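Long-range contact in levoglucosan dehydrogenase (Pseudarthrobacter phenanthrenivorans, PDB 6A3F), which oxidises levoglucosan to 3-dehydrolevoglucosan with NAD(+) as the hydride acceptor, working as a homotetramer of the Gfo/Idh/MocA family: residues 155-165 / 333-341. Numbering follows the deposited sequence.
Sequences RTPAVALAKKY and VYTGPAHPY
Ala160 meets both Pro340 and Tyr341: its methyl CB lies 3.7 Å from Pro340 CB and 3.6 Å from Tyr341 CE2, and its small size lets the loop come close, the rigid Pro340 ring lying against the helix backbone at Ala160 O and Leu161 N. In the next residue, Leu161, CG anti to the backbone N (chi1 179°) carries the branched end toward the loop. Both methyls meet His339 CD2; CD1 also packs on Pro340 CD, and CD2 on Val333 CG1. Pro157 suits the first helical turn because its N needs no acceptor; its CB lies 3.6 Å from Pro340 O. Thr335 turns CG2 onto the backbone, 3.5 Å from Ala158 N. Its OG1 and Ala158 N, a first-turn amide, share a water lying 2.9 Å from each.

Gly336 N donates to His339 ND1 (2.8 Å) across the type I turn 336-339, 30° out of the ring plane, helping to orient the imidazole. A second water joins Lys164 NZ to Ala338 O, and this lysine forms a salt bridge with Asp326 of the second subunit. Arg155, whose CG touches Tyr341 OH, is tied by its guanidinium to Asp365 and Ser377.

Helix 157-167, following the Rossmann strands and close to the NADH-binding Asn152, is thus joined to the loop after strand 330-334, outermost within the chain in the mixed sheet of the substrate-binding domain, by apolar packing and bridging waters, without a direct hydrogen bond.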
loop_
_atom_site.group_PDB
_atom_site.type_symbol
_atom_site.label_atom_id
_atom_site.label_comp_id
_atom_site.label_asym_id
_atom_site.label_seq_id
_atom_site.Cartn_x
_atom_site.Cartn_y
_atom_site.Cartn_z
ATOM N N ARG B 155 -0.050 -23.549 0.880
ATOM C CA ARG B 155 -0.267 -23.804 -0.507
ATOM C C ARG B 155 -0.886 -22.561 -1.189
ATOM O O ARG B 155 -1.349 -22.654 -2.316
ATOM C CB ARG B 155 -1.107 -25.073 -0.715
ATOM C CG ARG B 155 -0.252 -26.339 -0.610
ATOM C CD ARG B 155 -1.008 -27.643 -0.591
ATOM N NE ARG B 155 -0.097 -28.743 -0.899
ATOM C CZ ARG B 155 0.720 -29.362 -0.052
ATOM N NH1 ARG B 155 0.766 -29.030 1.228
ATOM N NH2 ARG B 155 1.489 -30.346 -0.517
ATOM N N THR B 156 -0.918 -21.405 -0.526
ATOM C CA THR B 156 -1.077 -20.144 -1.235
ATOM C C THR B 156 0.086 -20.025 -2.240
ATOM O O THR B 156 1.241 -20.148 -1.839
ATOM C CB THR B 156 -1.056 -18.931 -0.299
ATOM O OG1 THR B 156 -1.968 -19.044 0.809
ATOM C CG2 THR B 156 -1.354 -17.631 -1.023
ATOM N N PRO B 157 -0.226 -19.767 -3.519
ATOM C CA PRO B 157 0.860 -19.793 -4.473
ATOM C C PRO B 157 2.014 -18.873 -4.061
ATOM O O PRO B 157 3.161 -19.253 -4.242
ATOM C CB PRO B 157 0.210 -19.433 -5.801
ATOM C CG PRO B 157 -1.150 -20.033 -5.649
ATOM C CD PRO B 157 -1.504 -19.758 -4.201
ATOM N N ALA B 158 1.734 -17.682 -3.537
ATOM C CA ALA B 158 2.755 -16.745 -3.090
ATOM C C ALA B 158 3.709 -17.362 -2.052
ATOM O O ALA B 158 4.877 -17.037 -2.013
ATOM C CB ALA B 158 2.077 -15.529 -2.535
ATOM N N VAL B 159 3.177 -18.197 -1.167
ATOM C CA VAL B 159 3.967 -18.835 -0.138
ATOM C C VAL B 159 4.871 -19.928 -0.750
ATOM O O VAL B 159 6.075 -20.005 -0.414
ATOM C CB VAL B 159 3.059 -19.391 0.975
ATOM C CG1 VAL B 159 3.892 -20.139 2.035
ATOM C CG2 VAL B 159 2.226 -18.261 1.574
ATOM N N ALA B 160 4.330 -20.707 -1.674
ATOM C CA ALA B 160 5.148 -21.683 -2.436
ATOM C C ALA B 160 6.192 -20.951 -3.285
ATOM O O ALA B 160 7.265 -21.479 -3.492
ATOM C CB ALA B 160 4.271 -22.526 -3.303
ATOM N N LEU B 161 5.871 -19.769 -3.799
ATOM C CA LEU B 161 6.851 -18.928 -4.515
ATOM C C LEU B 161 7.997 -18.510 -3.584
ATOM O O LEU B 161 9.174 -18.478 -3.979
ATOM C CB LEU B 161 6.128 -17.693 -5.068
ATOM C CG LEU B 161 7.029 -16.713 -5.825
ATOM C CD1 LEU B 161 7.675 -17.410 -7.021
ATOM C CD2 LEU B 161 6.219 -15.522 -6.324
ATOM N N ALA B 162 7.676 -18.096 -2.367
ATOM C CA ALA B 162 8.711 -17.760 -1.352
ATOM C C ALA B 162 9.652 -18.960 -1.144
ATOM O O ALA B 162 10.901 -18.833 -1.087
ATOM C CB ALA B 162 8.060 -17.389 -0.044
ATOM N N LYS B 163 9.041 -20.125 -1.047
ATOM C CA LYS B 163 9.840 -21.368 -0.876
ATOM C C LYS B 163 10.763 -21.583 -2.082
ATOM O O LYS B 163 11.960 -21.915 -1.912
ATOM C CB LYS B 163 8.915 -22.564 -0.676
ATOM C CG LYS B 163 9.598 -23.920 -0.604
ATOM C CD LYS B 163 10.453 -24.073 0.620
ATOM C CE LYS B 163 10.900 -25.511 0.842
ATOM N NZ LYS B 163 11.688 -25.609 2.084
ATOM N N LYS B 164 10.270 -21.285 -3.267
ATOM C CA LYS B 164 11.040 -21.496 -4.481
ATOM C C LYS B 164 12.270 -20.573 -4.457
ATOM O O LYS B 164 13.412 -21.027 -4.729
ATOM C CB LYS B 164 10.190 -21.271 -5.722
ATOM C CG LYS B 164 10.987 -21.320 -7.023
ATOM C CD LYS B 164 10.306 -20.745 -8.211
ATOM C CE LYS B 164 11.045 -21.070 -9.504
ATOM N NZ LYS B 164 10.327 -20.565 -10.704
ATOM N N TYR B 165 12.054 -19.292 -4.156
ATOM C CA TYR B 165 13.125 -18.338 -4.054
ATOM C C TYR B 165 14.145 -18.793 -3.022
ATOM O O TYR B 165 15.345 -18.705 -3.250
ATOM C CB TYR B 165 12.655 -16.935 -3.634
ATOM C CG TYR B 165 11.761 -16.190 -4.602
ATOM C CD1 TYR B 165 11.678 -16.479 -5.957
ATOM C CD2 TYR B 165 10.943 -15.166 -4.125
ATOM C CE1 TYR B 165 10.881 -15.728 -6.818
ATOM C CE2 TYR B 165 10.105 -14.441 -4.961
ATOM C CZ TYR B 165 10.071 -14.720 -6.314
ATOM O OH TYR B 165 9.236 -14.008 -7.132
ATOM N N VAL B 333 5.177 -8.976 -6.535
ATOM C CA VAL B 333 5.021 -9.998 -7.527
ATOM C C VAL B 333 3.641 -10.628 -7.360
ATOM O O VAL B 333 3.332 -11.160 -6.258
ATOM C CB VAL B 333 6.127 -11.078 -7.424
ATOM C CG1 VAL B 333 5.917 -12.166 -8.483
ATOM C CG2 VAL B 333 7.502 -10.473 -7.519
ATOM N N TYR B 334 2.813 -10.557 -8.436
ATOM C CA TYR B 334 1.497 -11.192 -8.504
ATOM C C TYR B 334 1.616 -12.627 -9.050
ATOM O O TYR B 334 2.196 -12.857 -10.125
ATOM C CB TYR B 334 0.514 -10.343 -9.315
ATOM C CG TYR B 334 0.029 -9.150 -8.529
ATOM C CD1 TYR B 334 0.729 -7.960 -8.535
ATOM C CD2 TYR B 334 -1.119 -9.240 -7.742
ATOM C CE1 TYR B 334 0.315 -6.880 -7.769
ATOM C CE2 TYR B 334 -1.528 -8.187 -6.953
ATOM C CZ TYR B 334 -0.826 -6.999 -6.972
ATOM O OH TYR B 334 -1.255 -5.973 -6.170
ATOM N N THR B 335 1.037 -13.588 -8.348
ATOM C CA THR B 335 1.186 -14.990 -8.742
ATOM C C THR B 335 0.272 -15.358 -9.907
ATOM O O THR B 335 -0.869 -14.927 -10.029
ATOM C CB THR B 335 0.994 -15.978 -7.583
ATOM O OG1 THR B 335 -0.344 -15.959 -7.100
ATOM C CG2 THR B 335 1.937 -15.671 -6.450
ATOM N N GLY B 336 0.840 -16.159 -10.804
ATOM C CA GLY B 336 0.131 -16.575 -11.991
ATOM C C GLY B 336 0.761 -17.808 -12.622
ATOM O O GLY B 336 1.390 -18.624 -11.938
ATOM N N PRO B 337 0.630 -17.923 -13.945
ATOM C CA PRO B 337 1.162 -19.101 -14.681
ATOM C C PRO B 337 2.667 -19.328 -14.448
ATOM O O PRO B 337 3.118 -20.500 -14.459
ATOM C CB PRO B 337 0.789 -18.762 -16.135
ATOM C CG PRO B 337 -0.520 -17.994 -16.011
ATOM C CD PRO B 337 -0.247 -17.115 -14.812
ATOM N N ALA B 338 3.441 -18.293 -14.187
ATOM C CA ALA B 338 4.913 -18.467 -14.085
ATOM C C ALA B 338 5.313 -19.040 -12.709
ATOM O O ALA B 338 6.488 -19.405 -12.505
ATOM C CB ALA B 338 5.616 -17.182 -14.360
ATOM N N HIS B 339 4.357 -19.097 -11.772
ATOM C CA HIS B 339 4.663 -19.337 -10.387
ATOM C C HIS B 339 4.120 -20.693 -9.946
ATOM O O HIS B 339 3.347 -21.307 -10.655
ATOM C CB HIS B 339 4.124 -18.192 -9.518
ATOM C CG HIS B 339 4.461 -16.851 -10.059
ATOM N ND1 HIS B 339 3.617 -16.183 -10.948
ATOM C CD2 HIS B 339 5.548 -16.071 -9.888
ATOM C CE1 HIS B 339 4.195 -15.046 -11.296
ATOM N NE2 HIS B 339 5.370 -14.936 -10.664
ATOM N N PRO B 340 4.545 -21.135 -8.785
ATOM C CA PRO B 340 4.137 -22.493 -8.369
ATOM C C PRO B 340 2.610 -22.662 -8.360
ATOM O O PRO B 340 1.853 -21.738 -7.985
ATOM C CB PRO B 340 4.796 -22.693 -6.998
ATOM C CG PRO B 340 5.998 -21.790 -7.064
ATOM C CD PRO B 340 5.512 -20.568 -7.824
ATOM N N TYR B 341 2.211 -23.847 -8.837
ATOM C CA TYR B 341 0.842 -24.336 -9.043
ATOM C C TYR B 341 0.133 -23.568 -10.167
ATOM O O TYR B 341 -1.066 -23.782 -10.396
ATOM C CB TYR B 341 -0.011 -24.258 -7.764
ATOM C CG TYR B 341 0.627 -24.875 -6.553
ATOM C CD1 TYR B 341 0.931 -26.226 -6.517
ATOM C CD2 TYR B 341 0.988 -24.087 -5.476
ATOM C CE1 TYR B 341 1.557 -26.793 -5.412
ATOM C CE2 TYR B 341 1.593 -24.642 -4.359
ATOM C CZ TYR B 341 1.865 -25.995 -4.328
ATOM O OH TYR B 341 2.471 -26.500 -3.207
HETATM O O HOH W 1 -0.757 -16.398 -4.300
HETATM O O HOH W 2 7.668 -20.991 -10.595
#